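Local coordinates for mandelate racemase / muconate lactonizing enzyme, C-terminal domain protein (Pseudovibrio sp. JE062, PDB 4JHM) that is of unknown function but belongs to the mandelate racemase / muconate lactonizing enzyme family, whose fold joins an enolase-type N-terminal domain to a TIM-type barrel, at residues P151-C156 and I164-Y169; L305-N310 and F323-P328; W220-V225 and E297-G302; P25-Q30 and A198-P203. All coordinates share one frame; numbering follows the deposited sequence.

Contact 1 of 4, residues P151-C156 and I164-Y169; sequences PYIDDC and IKLHCY
The CD1 methyl of Ile164 makes the closest touches here, pushing between Ile153 and Cys156, which sit one helical turn apart on the inward side of helix 149-159. Ile164 CD1 lies 3.6 Å from Cys156 CB and 3.7 Å from Ile153 CG2, so the methyl is held from two directions by aliphatic carbons. The torsions explain the reach. Ile164 has CG1 beside its backbone N (chi1 -61°), and the chain then runs out fully extended (chi2 179°), carrying CD1 away from the strand toward the helix. Ile153 has its CG1 branch beside its own backbone N and its CG2 branch opposite that N; CG2 makes the nearer touch to Ile164 CD1, with CG1 a little farther off. A second pair forms where Ile153 CD1 reaches Leu166 CD2 at 4.2 Å. There the two side chains run nearly perpendicular, and a looser methyl-methyl touch results. No hydrogen bond joins the segments; all four residues are buried and the interface is purely apolar. Beyond it, Ile153 also packs on Tyr186 of helix 172-186, and Cys156 on Ala138 of strand 133-139. Helix 151-156 and strand 164-167 run nearly antiparallel, 157° apart, the closest approach of their axes 10.8 Å, as expected for the helix and following strand of a beta-alpha-beta crossover, here the unit 133-139, 149-159 and 163-167 in the TIM-type barrel.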
loop_
_atom_site.group_PDB
_atom_site.type_symbol
_atom_site.label_atom_id
_atom_site.label_comp_id
_atom_site.label_asym_id
_atom_site.label_seq_id
_atom_site.Cartn_x
_atom_site.Cartn_y
_atom_site.Cartn_z
ATOM N N PRO A 151 3.381 -8.860 49.582
ATOM C CA PRO A 151 4.577 -8.643 50.393
ATOM C C PRO A 151 5.784 -8.291 49.532
ATOM O O PRO A 151 6.479 -7.315 49.804
ATOM C CB PRO A 151 4.786 -9.993 51.085
ATOM C CG PRO A 151 3.429 -10.602 51.142
ATOM C CD PRO A 151 2.725 -10.144 49.895
ATOM N N TYR A 152 6.019 -9.078 48.490
ATOM C CA TYR A 152 7.145 -8.850 47.600
ATOM C C TYR A 152 7.112 -7.438 47.024
ATOM O O TYR A 152 8.128 -6.743 46.999
ATOM C CB TYR A 152 7.150 -9.877 46.465
ATOM C CG TYR A 152 8.227 -9.626 45.442
ATOM C CD1 TYR A 152 7.995 -8.799 44.351
ATOM C CD2 TYR A 152 9.484 -10.196 45.572
ATOM C CE1 TYR A 152 8.979 -8.557 43.412
ATOM C CE2 TYR A 152 10.476 -9.958 44.636
ATOM C CZ TYR A 152 10.214 -9.136 43.558
ATOM O OH TYR A 152 11.191 -8.894 42.623
ATOM N N ILE A 153 5.946 -7.013 46.553
ATOM C CA ILE A 153 5.810 -5.675 45.991
ATOM C C ILE A 153 6.040 -4.616 47.069
ATOM O O ILE A 153 6.555 -3.536 46.785
ATOM C CB ILE A 153 4.431 -5.473 45.335
ATOM C CG1 ILE A 153 4.322 -6.333 44.073
ATOM C CG2 ILE A 153 4.212 -4.006 44.991
ATOM C CD1 ILE A 153 2.930 -6.393 43.485
ATOM N N ASP A 154 5.670 -4.931 48.306
ATOM C CA ASP A 154 5.861 -4.000 49.412
ATOM C C ASP A 154 7.346 -3.788 49.737
ATOM O O ASP A 154 7.749 -2.683 50.098
ATOM C CB ASP A 154 5.085 -4.464 50.649
ATOM C CG ASP A 154 3.582 -4.245 50.514
ATOM O OD1 ASP A 154 3.155 -3.568 49.556
ATOM O OD2 ASP A 154 2.826 -4.748 51.367
ATOM N N ASP A 155 8.155 -4.839 49.608
ATOM C CA ASP A 155 9.609 -4.691 49.696
ATOM C C ASP A 155 10.102 -3.805 48.562
ATOM O O ASP A 155 10.751 -2.788 48.793
ATOM C CB ASP A 155 10.314 -6.043 49.585
ATOM C CG ASP A 155 10.146 -6.895 50.813
ATOM O OD1 ASP A 155 9.893 -6.338 51.901
ATOM O OD2 ASP A 155 10.279 -8.129 50.685
ATOM N N CYS A 156 9.796 -4.206 47.333
ATOM C CA CYS A 156 10.240 -3.472 46.161
ATOM C C CYS A 156 10.115 -1.973 46.400
ATOM O O CYS A 156 11.033 -1.211 46.102
ATOM C CB CYS A 156 9.427 -3.876 44.929
ATOM S SG CYS A 156 9.726 -5.561 44.341
ATOM N N ILE A 164 7.873 -1.942 38.508
ATOM C CA ILE A 164 7.889 -3.383 38.673
ATOM C C ILE A 164 7.335 -4.078 37.436
ATOM O O ILE A 164 6.218 -3.794 37.004
ATOM C CB ILE A 164 7.046 -3.802 39.887
ATOM C CG1 ILE A 164 7.614 -3.175 41.163
ATOM C CG2 ILE A 164 7.005 -5.319 39.999
ATOM C CD1 ILE A 164 6.833 -3.513 42.413
ATOM N N LYS A 165 8.124 -4.981 36.858
ATOM C CA LYS A 165 7.628 -5.837 35.792
ATOM C C LYS A 165 7.295 -7.198 36.376
ATOM O O LYS A 165 8.186 -7.980 36.708
ATOM C CB LYS A 165 8.635 -5.997 34.649
ATOM C CG LYS A 165 8.160 -6.992 33.594
ATOM C CD LYS A 165 9.088 -7.078 32.397
ATOM C CE LYS A 165 10.293 -7.963 32.666
ATOM N NZ LYS A 165 11.286 -7.893 31.556
ATOM N N LEU A 166 6.004 -7.470 36.494
ATOM C CA LEU A 166 5.534 -8.730 37.026
ATOM C C LEU A 166 5.762 -9.843 36.019
ATOM O O LEU A 166 5.396 -9.710 34.863
ATOM C CB LEU A 166 4.037 -8.647 37.313
ATOM C CG LEU A 166 3.561 -7.499 38.195
ATOM C CD1 LEU A 166 2.065 -7.301 38.019
ATOM C CD2 LEU A 166 3.904 -7.775 39.645
ATOM N N HIS A 167 6.370 -10.940 36.453
ATOM C CA HIS A 167 6.266 -12.178 35.695
ATOM C C HIS A 167 5.049 -12.901 36.235
ATOM O O HIS A 167 4.807 -12.906 37.443
ATOM C CB HIS A 167 7.528 -13.031 35.802
ATOM C CG HIS A 167 8.622 -12.589 34.883
ATOM N ND1 HIS A 167 9.774 -11.979 35.330
ATOM C CD2 HIS A 167 8.727 -12.646 33.534
ATOM C CE1 HIS A 167 10.547 -11.691 34.299
ATOM N NE2 HIS A 167 9.935 -12.085 33.197
ATOM N N CYS A 168 4.267 -13.482 35.335
ATOM C CA CYS A 168 2.960 -14.000 35.697
ATOM C C CYS A 168 2.769 -15.448 35.268
ATOM O O CYS A 168 3.704 -16.111 34.815
ATOM C CB CYS A 168 1.871 -13.120 35.078
ATOM S SG CYS A 168 1.913 -13.069 33.275
ATOM N N TYR A 169 1.541 -15.927 35.419
ATOM C CA TYR A 169 1.202 -17.299 35.093
ATOM C C TYR A 169 1.206 -17.522 33.584
ATOM O O TYR A 169 1.362 -18.648 33.120
ATOM C CB TYR A 169 -0.162 -17.645 35.693
ATOM C CG TYR A 169 -0.243 -17.337 37.173
ATOM C CD1 TYR A 169 0.233 -18.238 38.113
ATOM C CD2 TYR A 169 -0.778 -16.137 37.631
ATOM C CE1 TYR A 169 0.173 -17.961 39.468
ATOM C CE2 TYR A 169 -0.843 -15.852 38.984
ATOM C CZ TYR A 169 -0.367 -16.768 39.899
ATOM O OH TYR A 169 -0.422 -16.500 41.248
#

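Contact 2 of 4, residues L305-N310 and F323-P328; sequences LTQAAN and FEQFYP
Gln307 and Phe323 make the main touch, partly apolar and partly through a carbonyl. On the apolar side, Gln307 CB lies 3.9 Å from Phe323 CZ, and the two side chains meet at a slant. The far end of the phenyl ring is what reaches the helix: CG stands opposite the backbone N of Phe323 (chi1 161°), which sends the ring out from strand 323-326. The same ring end meets a backbone oxygen, for Gln307 O lies at its edge, near its plane, 3.5 Å from Phe323 CE2. A carbonyl placed there would be weakly attracted to the slightly positive ring hydrogens.

Strand 323-326 runs parallel to strand 133-139, the first of the barrel strands in the chain, and so closes the TIM-type barrel; helix 304-316 precedes it and packs on its outer side.

The polar contacts belong mostly to other partners. Gln307 OE1 and Gln325 OE1 lie 3.5 Å apart, their amide planes almost perpendicular at 84°; two carbonyl oxygens cannot bond each other. Each amide is fixed through its nitrogen instead: Gln307 NE2 bonds to Gly302 O, and Gln325 NE2 to Ile340 O. Gln325 bends at its second torsion (chi2 77°), which turns its amide off the line of the strand.

Within the helix, Asn310 ND2 donates to Thr306 O at 2.6 Å, a bent bond whose donor is tilted from the carbonyl plane. Asn310 ND2 also bonds to Asp272 OD1, while Asn310 OD1 accepts from the backbone N of Ala273.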
loop_
_atom_site.group_PDB
_atom_site.type_symbol
_atom_site.label_atom_id
_atom_site.label_comp_id
_atom_site.label_asym_id
_atom_site.label_seq_id
_atom_site.Cartn_x
_atom_site.Cartn_y
_atom_site.Cartn_z
ATOM N N LEU A 305 27.590 -9.998 34.945
ATOM C CA LEU A 305 28.221 -9.775 33.647
ATOM C C LEU A 305 27.179 -9.478 32.574
ATOM O O LEU A 305 27.327 -8.535 31.794
ATOM C CB LEU A 305 29.069 -10.979 33.238
ATOM C CG LEU A 305 30.540 -10.871 33.626
ATOM C CD1 LEU A 305 31.251 -12.195 33.405
ATOM C CD2 LEU A 305 31.206 -9.759 32.829
ATOM N N THR A 306 26.129 -10.292 32.527
ATOM C CA THR A 306 25.013 -10.028 31.628
ATOM C C THR A 306 24.398 -8.670 31.960
ATOM O O THR A 306 24.047 -7.901 31.070
ATOM C CB THR A 306 23.922 -11.106 31.738
ATOM O OG1 THR A 306 24.352 -12.303 31.076
ATOM C CG2 THR A 306 22.632 -10.617 31.106
ATOM N N GLN A 307 24.274 -8.382 33.252
ATOM C CA GLN A 307 23.692 -7.126 33.696
ATOM C C GLN A 307 24.530 -5.945 33.230
ATOM O O GLN A 307 24.001 -4.978 32.698
ATOM C CB GLN A 307 23.577 -7.102 35.223
ATOM C CG GLN A 307 22.643 -8.155 35.797
ATOM C CD GLN A 307 22.606 -8.139 37.313
ATOM O OE1 GLN A 307 22.626 -7.076 37.933
ATOM N NE2 GLN A 307 22.546 -9.319 37.917
ATOM N N ALA A 308 25.841 -6.033 33.428
ATOM C CA ALA A 308 26.747 -4.916 33.152
ATOM C C ALA A 308 26.845 -4.604 31.660
ATOM O O ALA A 308 26.796 -3.442 31.256
ATOM C CB ALA A 308 28.130 -5.206 33.723
ATOM N N ALA A 309 26.984 -5.650 30.852
ATOM C CA ALA A 309 27.122 -5.506 29.405
ATOM C C ALA A 309 26.023 -4.627 28.825
ATOM O O ALA A 309 26.293 -3.727 28.034
ATOM C CB ALA A 309 27.097 -6.873 28.738
ATOM N N ASN A 310 24.786 -4.901 29.227
ATOM C CA ASN A 310 23.634 -4.132 28.776
ATOM C C ASN A 310 23.590 -2.754 29.426
ATOM O O ASN A 310 23.337 -1.745 28.761
ATOM C CB ASN A 310 22.340 -4.887 29.091
ATOM C CG ASN A 310 22.248 -6.223 28.372
ATOM O OD1 ASN A 310 21.981 -6.279 27.171
ATOM N ND2 ASN A 310 22.454 -7.307 29.109
ATOM N N PHE A 323 16.647 -0.177 33.391
ATOM C CA PHE A 323 17.588 -1.281 33.485
ATOM C C PHE A 323 16.870 -2.387 34.233
ATOM O O PHE A 323 16.415 -2.181 35.359
ATOM C CB PHE A 323 18.839 -0.855 34.258
ATOM C CG PHE A 323 19.643 -2.000 34.798
ATOM C CD1 PHE A 323 19.377 -2.519 36.053
ATOM C CD2 PHE A 323 20.680 -2.547 34.063
ATOM C CE1 PHE A 323 20.124 -3.570 36.562
ATOM C CE2 PHE A 323 21.431 -3.599 34.565
ATOM C CZ PHE A 323 21.152 -4.111 35.814
ATOM N N GLU A 324 16.746 -3.547 33.598
ATOM C CA GLU A 324 16.062 -4.676 34.210
ATOM C C GLU A 324 16.885 -5.205 35.383
ATOM O O GLU A 324 18.016 -5.655 35.211
ATOM C CB GLU A 324 15.826 -5.775 33.177
ATOM C CG GLU A 324 15.105 -6.997 33.720
ATOM C CD GLU A 324 14.616 -7.925 32.629
ATOM O OE1 GLU A 324 13.643 -8.663 32.884
ATOM O OE2 GLU A 324 15.196 -7.920 31.519
ATOM N N GLN A 325 16.311 -5.134 36.576
ATOM C CA GLN A 325 16.978 -5.620 37.775
ATOM C C GLN A 325 16.133 -6.693 38.438
ATOM O O GLN A 325 15.108 -6.396 39.057
ATOM C CB GLN A 325 17.203 -4.475 38.763
ATOM C CG GLN A 325 17.829 -4.911 40.079
ATOM C CD GLN A 325 19.317 -5.160 39.957
ATOM O OE1 GLN A 325 19.767 -6.304 39.876
ATOM N NE2 GLN A 325 20.088 -4.085 39.926
ATOM N N PHE A 326 16.558 -7.943 38.302
ATOM C CA PHE A 326 15.879 -9.029 38.984
ATOM C C PHE A 326 16.122 -8.910 40.485
ATOM O O PHE A 326 17.249 -8.694 40.930
ATOM C CB PHE A 326 16.349 -10.391 38.481
ATOM C CG PHE A 326 15.627 -11.535 39.118
ATOM C CD1 PHE A 326 14.453 -12.025 38.564
ATOM C CD2 PHE A 326 16.100 -12.102 40.290
ATOM C CE1 PHE A 326 13.773 -13.074 39.159
ATOM C CE2 PHE A 326 15.427 -13.150 40.890
ATOM C CZ PHE A 326 14.261 -13.637 40.323
ATOM N N TYR A 327 15.050 -9.054 41.256
ATOM C CA TYR A 327 15.093 -8.875 42.701
ATOM C C TYR A 327 14.402 -10.090 43.314
ATOM O O TYR A 327 13.280 -10.415 42.918
ATOM C CB TYR A 327 14.376 -7.568 43.067
ATOM C CG TYR A 327 14.543 -7.110 44.500
ATOM C CD1 TYR A 327 15.804 -6.901 45.043
ATOM C CD2 TYR A 327 13.434 -6.861 45.303
ATOM C CE1 TYR A 327 15.958 -6.478 46.349
ATOM C CE2 TYR A 327 13.576 -6.437 46.612
ATOM C CZ TYR A 327 14.839 -6.248 47.131
ATOM O OH TYR A 327 14.988 -5.825 48.433
ATOM N N PRO A 328 15.064 -10.786 44.260
ATOM C CA PRO A 328 16.362 -10.518 44.901
ATOM C C PRO A 328 17.560 -10.603 43.956
ATOM O O PRO A 328 17.420 -11.047 42.820
ATOM C CB PRO A 328 16.472 -11.621 45.966
ATOM C CG PRO A 328 15.125 -12.255 46.051
ATOM C CD PRO A 328 14.492 -12.064 44.715
#

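Contact 3 of 4, residues W220-V225 and E297-G302; sequences WLEAPV and EIQSMG
Glu297 lies along the outer end of the Trp220 indole and touches it from CB to OE1. Glu297 CB is 4.0 Å from Trp220 CH2. The next carbon, Glu297 CG, makes the nearest approach, 3.7 Å from Trp220 CZ3, and comes at the ring obliquely. A bend at the second torsion (chi2 -54°) curls the chain back, keeping Glu297 CD 4.0 Å from Trp220 CZ3 and the carboxylate near the indole, its plane 38° from that of the ring. At the tip, OE1 also lies near CZ3, but its bond is to the backbone N of Phe322, and OE2 takes the backbone N of Asn321. Two amides just ahead of strand 323-326 thus hold this buried carboxylate.

Strand 220-222 is one of the parallel strands of the TIM-type barrel, while segment 297-302 runs between helix 279-291 and helix 304-316, across the barrel interior from it.

Further along, Glu222 OE2 and Gln299 NE2 face each other at 4.2 Å, too far for a bond. Glu222 is extended, CG opposite its backbone N, and OE1 forms a salt bridge with Lys165. Gln299 OE1 accepts from Asn249 ND2, and its NE2 bonds weakly to His247 O.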
loop_
_atom_site.group_PDB
_atom_site.type_symbol
_atom_site.label_atom_id
_atom_site.label_comp_id
_atom_site.label_asym_id
_atom_site.label_seq_id
_atom_site.Cartn_x
_atom_site.Cartn_y
_atom_site.Cartn_z
ATOM N N TRP A 220 4.110 -1.141 30.111
ATOM C CA TRP A 220 4.188 -1.882 28.856
ATOM C C TRP A 220 3.803 -3.353 28.983
ATOM O O TRP A 220 3.956 -3.959 30.039
ATOM C CB TRP A 220 5.576 -1.735 28.206
ATOM C CG TRP A 220 6.670 -2.598 28.761
ATOM C CD1 TRP A 220 6.657 -3.954 28.913
ATOM C CD2 TRP A 220 7.960 -2.162 29.183
ATOM N NE1 TRP A 220 7.853 -4.386 29.433
ATOM C CE2 TRP A 220 8.673 -3.302 29.601
ATOM C CE3 TRP A 220 8.580 -0.911 29.265
ATOM C CZ2 TRP A 220 9.972 -3.229 30.092
ATOM C CZ3 TRP A 220 9.871 -0.839 29.750
ATOM C CH2 TRP A 220 10.554 -1.992 30.156
ATOM N N LEU A 221 3.286 -3.902 27.887
ATOM C CA LEU A 221 2.999 -5.321 27.775
ATOM C C LEU A 221 4.107 -5.972 26.967
ATOM O O LEU A 221 4.279 -5.677 25.785
ATOM C CB LEU A 221 1.652 -5.550 27.080
ATOM C CG LEU A 221 1.334 -7.003 26.700
ATOM C CD1 LEU A 221 1.506 -7.915 27.905
ATOM C CD2 LEU A 221 -0.065 -7.150 26.123
ATOM N N GLU A 222 4.854 -6.861 27.604
ATOM C CA GLU A 222 5.996 -7.494 26.958
ATOM C C GLU A 222 5.649 -8.904 26.488
ATOM O O GLU A 222 5.128 -9.712 27.253
ATOM C CB GLU A 222 7.194 -7.524 27.923
ATOM C CG GLU A 222 8.299 -8.492 27.529
ATOM C CD GLU A 222 9.505 -8.420 28.446
ATOM O OE1 GLU A 222 9.806 -7.319 28.963
ATOM O OE2 GLU A 222 10.156 -9.472 28.642
ATOM N N ALA A 223 5.940 -9.193 25.224
ATOM C CA ALA A 223 5.772 -10.540 24.693
ATOM C C ALA A 223 4.327 -11.019 24.829
ATOM O O ALA A 223 4.064 -12.012 25.505
ATOM C CB ALA A 223 6.712 -11.500 25.406
ATOM N N PRO A 224 3.386 -10.307 24.196
ATOM C CA PRO A 224 1.978 -10.690 24.272
ATOM C C PRO A 224 1.737 -12.052 23.641
ATOM O O PRO A 224 1.083 -12.903 24.242
ATOM C CB PRO A 224 1.259 -9.589 23.488
ATOM C CG PRO A 224 2.309 -8.944 22.639
ATOM C CD PRO A 224 3.596 -9.093 23.390
ATOM N N VAL A 225 2.280 -12.254 22.444
ATOM C CA VAL A 225 2.165 -13.524 21.732
ATOM C C VAL A 225 3.510 -13.904 21.098
ATOM O O VAL A 225 4.542 -13.274 21.368
ATOM C CB VAL A 225 1.071 -13.455 20.651
ATOM C CG1 VAL A 225 -0.299 -13.345 21.294
ATOM C CG2 VAL A 225 1.297 -12.278 19.721
ATOM N N GLU A 297 14.589 -0.932 25.203
ATOM C CA GLU A 297 14.538 -1.383 26.588
ATOM C C GLU A 297 15.310 -2.686 26.727
ATOM O O GLU A 297 14.869 -3.730 26.254
ATOM C CB GLU A 297 13.090 -1.565 27.037
ATOM C CG GLU A 297 12.266 -0.293 26.935
ATOM C CD GLU A 297 12.886 0.883 27.673
ATOM O OE1 GLU A 297 13.491 0.661 28.742
ATOM O OE2 GLU A 297 12.757 2.033 27.194
ATOM N N ILE A 298 16.467 -2.616 27.378
ATOM C CA ILE A 298 17.381 -3.749 27.462
ATOM C C ILE A 298 16.813 -4.895 28.277
ATOM O O ILE A 298 16.134 -4.698 29.284
ATOM C CB ILE A 298 18.742 -3.360 28.094
ATOM C CG1 ILE A 298 18.534 -2.636 29.428
ATOM C CG2 ILE A 298 19.553 -2.495 27.140
ATOM C CD1 ILE A 298 19.818 -2.290 30.152
ATOM N N GLN A 299 17.100 -6.102 27.820
ATOM C CA GLN A 299 16.851 -7.282 28.606
ATOM C C GLN A 299 18.131 -7.579 29.371
ATOM O O GLN A 299 19.006 -8.296 28.885
ATOM C CB GLN A 299 16.476 -8.445 27.695
ATOM C CG GLN A 299 16.468 -9.790 28.385
ATOM C CD GLN A 299 15.425 -10.711 27.809
ATOM O OE1 GLN A 299 15.741 -11.785 27.298
ATOM N NE2 GLN A 299 14.170 -10.290 27.874
ATOM N N SER A 300 18.247 -6.999 30.560
ATOM C CA SER A 300 19.459 -7.138 31.359
ATOM C C SER A 300 19.269 -8.124 32.501
ATOM O O SER A 300 20.057 -8.145 33.432
ATOM C CB SER A 300 19.879 -5.782 31.924
ATOM O OG SER A 300 19.041 -5.391 33.001
HETATM N N MSE A 301 18.224 -8.941 32.425
HETATM C CA MSE A 301 17.986 -9.970 33.433
HETATM C C MSE A 301 19.015 -11.055 33.302
HETATM O O MSE A 301 19.146 -11.673 32.251
HETATM C CB MSE A 301 16.590 -10.552 33.251
HETATM C CG MSE A 301 16.573 -12.065 33.428
HETATM SE SE MSE A 301 15.262 -12.534 34.815
HETATM C CE MSE A 301 13.872 -13.329 33.660
ATOM N N GLY A 302 19.761 -11.298 34.374
ATOM C CA GLY A 302 20.789 -12.333 34.375
ATOM C C GLY A 302 21.883 -12.075 35.393
ATOM O O GLY A 302 21.677 -11.349 36.362
#

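Contact 4 of 4, residues P25-Q30 and A198-P203; sequences PWADNQ and AGFYTP
Ala198 opens the contact: CE3, on the six-membered part of the Trp26 indole, is the atom that Ala198 CB approaches, obliquely and at 4.2 Å. Trp26 NE1 bonds elsewhere, to Tyr35 OH. Gly199 turns the chain with a positive phi, and its backbone is hydrogen-bonded to that of Ala223. Phe200 does most of the touching. With CG beside its backbone N (chi1 -65°), the phenyl ring extends toward segment 25-30, and Phe200 CE2 meets Ala27 CB at 3.8 Å, the methyl lying at the ring edge in its plane. Gln30 OE1 is 4.0 Å from Phe200 CE2; the amide and ring planes are only 7° apart, and the two side chains lie alongside one another, pointing opposite ways. Ala198 O rests over one face of this ring, toward its rim. Tyr201 then turns aside to bond Asp175 through OH, and Thr202 is the N-cap of helix 203-215, its OG1 accepting from Gln205 N. Trp26 and Gln30 also pack on Cys96 and Arg95 of a second subunit. The contact thus lays the loop between strands 8-16 and 34-44 over the one leading from strand 192-196 into helix 203-215.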
loop_
_atom_site.group_PDB
_atom_site.type_symbol
_atom_site.label_atom_id
_atom_site.label_comp_id
_atom_site.label_asym_id
_atom_site.label_seq_id
_atom_site.Cartn_x
_atom_site.Cartn_y
_atom_site.Cartn_z
ATOM N N PRO A 25 10.941 -20.303 37.146
ATOM C CA PRO A 25 10.187 -20.549 35.926
ATOM C C PRO A 25 9.162 -19.443 35.669
ATOM O O PRO A 25 8.448 -19.042 36.590
ATOM C CB PRO A 25 9.488 -21.879 36.219
ATOM C CG PRO A 25 9.370 -21.944 37.711
ATOM C CD PRO A 25 10.292 -20.920 38.315
ATOM N N TRP A 26 9.095 -18.959 34.431
ATOM C CA TRP A 26 8.167 -17.881 34.081
ATOM C C TRP A 26 6.949 -18.371 33.296
ATOM O O TRP A 26 6.237 -17.574 32.688
ATOM C CB TRP A 26 8.876 -16.748 33.314
ATOM C CG TRP A 26 10.229 -17.090 32.727
ATOM C CD1 TRP A 26 11.439 -16.996 33.353
ATOM C CD2 TRP A 26 10.503 -17.544 31.392
ATOM N NE1 TRP A 26 12.448 -17.376 32.499
ATOM C CE2 TRP A 26 11.900 -17.718 31.290
ATOM C CE3 TRP A 26 9.705 -17.828 30.276
ATOM C CZ2 TRP A 26 12.515 -18.162 30.118
ATOM C CZ3 TRP A 26 10.319 -18.269 29.111
ATOM C CH2 TRP A 26 11.709 -18.429 29.042
ATOM N N ALA A 27 6.709 -19.677 33.319
ATOM C CA ALA A 27 5.514 -20.250 32.708
ATOM C C ALA A 27 4.783 -21.088 33.746
ATOM O O ALA A 27 5.407 -21.634 34.653
ATOM C CB ALA A 27 5.890 -21.100 31.508
ATOM N N ASP A 28 3.465 -21.191 33.617
ATOM C CA ASP A 28 2.663 -21.895 34.614
ATOM C C ASP A 28 2.735 -23.405 34.442
ATOM O O ASP A 28 2.256 -23.949 33.447
ATOM C CB ASP A 28 1.208 -21.441 34.553
ATOM C CG ASP A 28 0.431 -21.815 35.795
ATOM O OD1 ASP A 28 1.057 -22.015 36.858
ATOM O OD2 ASP A 28 -0.811 -21.899 35.715
ATOM N N ASN A 29 3.341 -24.069 35.424
ATOM C CA ASN A 29 3.453 -25.528 35.450
ATOM C C ASN A 29 4.386 -26.105 34.383
ATOM O O ASN A 29 4.359 -27.309 34.109
ATOM C CB ASN A 29 2.066 -26.173 35.369
ATOM C CG ASN A 29 1.237 -25.920 36.614
ATOM O OD1 ASN A 29 0.395 -25.022 36.642
ATOM N ND2 ASN A 29 1.486 -26.703 37.660
ATOM N N GLN A 30 5.213 -25.247 33.784
ATOM C CA GLN A 30 6.348 -25.716 32.995
ATOM C C GLN A 30 7.472 -25.975 33.977
ATOM O O GLN A 30 7.658 -25.209 34.920
ATOM C CB GLN A 30 6.782 -24.692 31.944
ATOM C CG GLN A 30 6.137 -24.880 30.576
ATOM C CD GLN A 30 4.807 -24.161 30.437
ATOM O OE1 GLN A 30 4.420 -23.757 29.339
ATOM N NE2 GLN A 30 4.102 -23.991 31.548
ATOM N N ALA A 198 5.302 -13.786 28.163
ATOM C CA ALA A 198 6.163 -14.765 27.500
ATOM C C ALA A 198 5.581 -15.370 26.224
ATOM O O ALA A 198 5.852 -16.521 25.899
ATOM C CB ALA A 198 6.515 -15.873 28.479
ATOM N N GLY A 199 4.774 -14.600 25.510
ATOM C CA GLY A 199 4.282 -15.013 24.202
ATOM C C GLY A 199 3.210 -16.086 24.193
ATOM O O GLY A 199 2.834 -16.565 23.129
ATOM N N PHE A 200 2.686 -16.452 25.357
ATOM C CA PHE A 200 1.758 -17.581 25.423
ATOM C C PHE A 200 0.270 -17.237 25.309
ATOM O O PHE A 200 -0.555 -18.136 25.237
ATOM C CB PHE A 200 2.015 -18.411 26.688
ATOM C CG PHE A 200 3.363 -19.086 26.704
ATOM C CD1 PHE A 200 4.031 -19.375 25.515
ATOM C CD2 PHE A 200 3.954 -19.451 27.904
ATOM C CE1 PHE A 200 5.267 -19.994 25.526
ATOM C CE2 PHE A 200 5.190 -20.076 27.920
ATOM C CZ PHE A 200 5.847 -20.347 26.730
ATOM N N TYR A 201 -0.082 -15.956 25.274
ATOM C CA TYR A 201 -1.487 -15.561 25.115
ATOM C C TYR A 201 -1.996 -15.789 23.695
ATOM O O TYR A 201 -1.220 -16.025 22.767
ATOM C CB TYR A 201 -1.683 -14.082 25.450
ATOM C CG TYR A 201 -1.844 -13.750 26.917
ATOM C CD1 TYR A 201 -1.394 -14.610 27.912
ATOM C CD2 TYR A 201 -2.412 -12.547 27.303
ATOM C CE1 TYR A 201 -1.532 -14.287 29.248
ATOM C CE2 TYR A 201 -2.543 -12.210 28.633
ATOM C CZ TYR A 201 -2.103 -13.082 29.603
ATOM O OH TYR A 201 -2.248 -12.738 30.927
ATOM N N THR A 202 -3.315 -15.702 23.540
ATOM C CA THR A 202 -3.946 -15.740 22.231
ATOM C C THR A 202 -4.216 -14.313 21.779
ATOM O O THR A 202 -4.542 -13.458 22.596
ATOM C CB THR A 202 -5.290 -16.475 22.286
ATOM O OG1 THR A 202 -6.263 -15.646 22.934
ATOM C CG2 THR A 202 -5.150 -17.770 23.046
ATOM N N PRO A 203 -4.083 -14.045 20.475
ATOM C CA PRO A 203 -4.347 -12.710 19.946
ATOM C C PRO A 203 -5.506 -11.990 20.643
ATOM O O PRO A 203 -5.370 -10.827 21.011
ATOM C CB PRO A 203 -4.686 -12.994 18.488
ATOM C CG PRO A 203 -3.833 -14.174 18.151
ATOM C CD PRO A 203 -3.635 -14.966 19.419
#

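Contacts 1, 2 and 3 are buried and all reach the barrel sheet, whereas contact 4 is only partly buried and lies where an N-terminal loop meets the barrel and a second subunit. Contact 1 is apolar; contact 2 sets a phenyl ring among glutamine amides, and contact 3 an indole among two carboxylates and one amide, the polar ends in both being held by outside partners; contact 4 relies on aromatic rings and small methyls. Lys165 of contact 1 is the hub of the first three, its charge shared between a glutamate of contact 2 and another of contact 3. Contacts 3 and 4 are neighbours through their backbones.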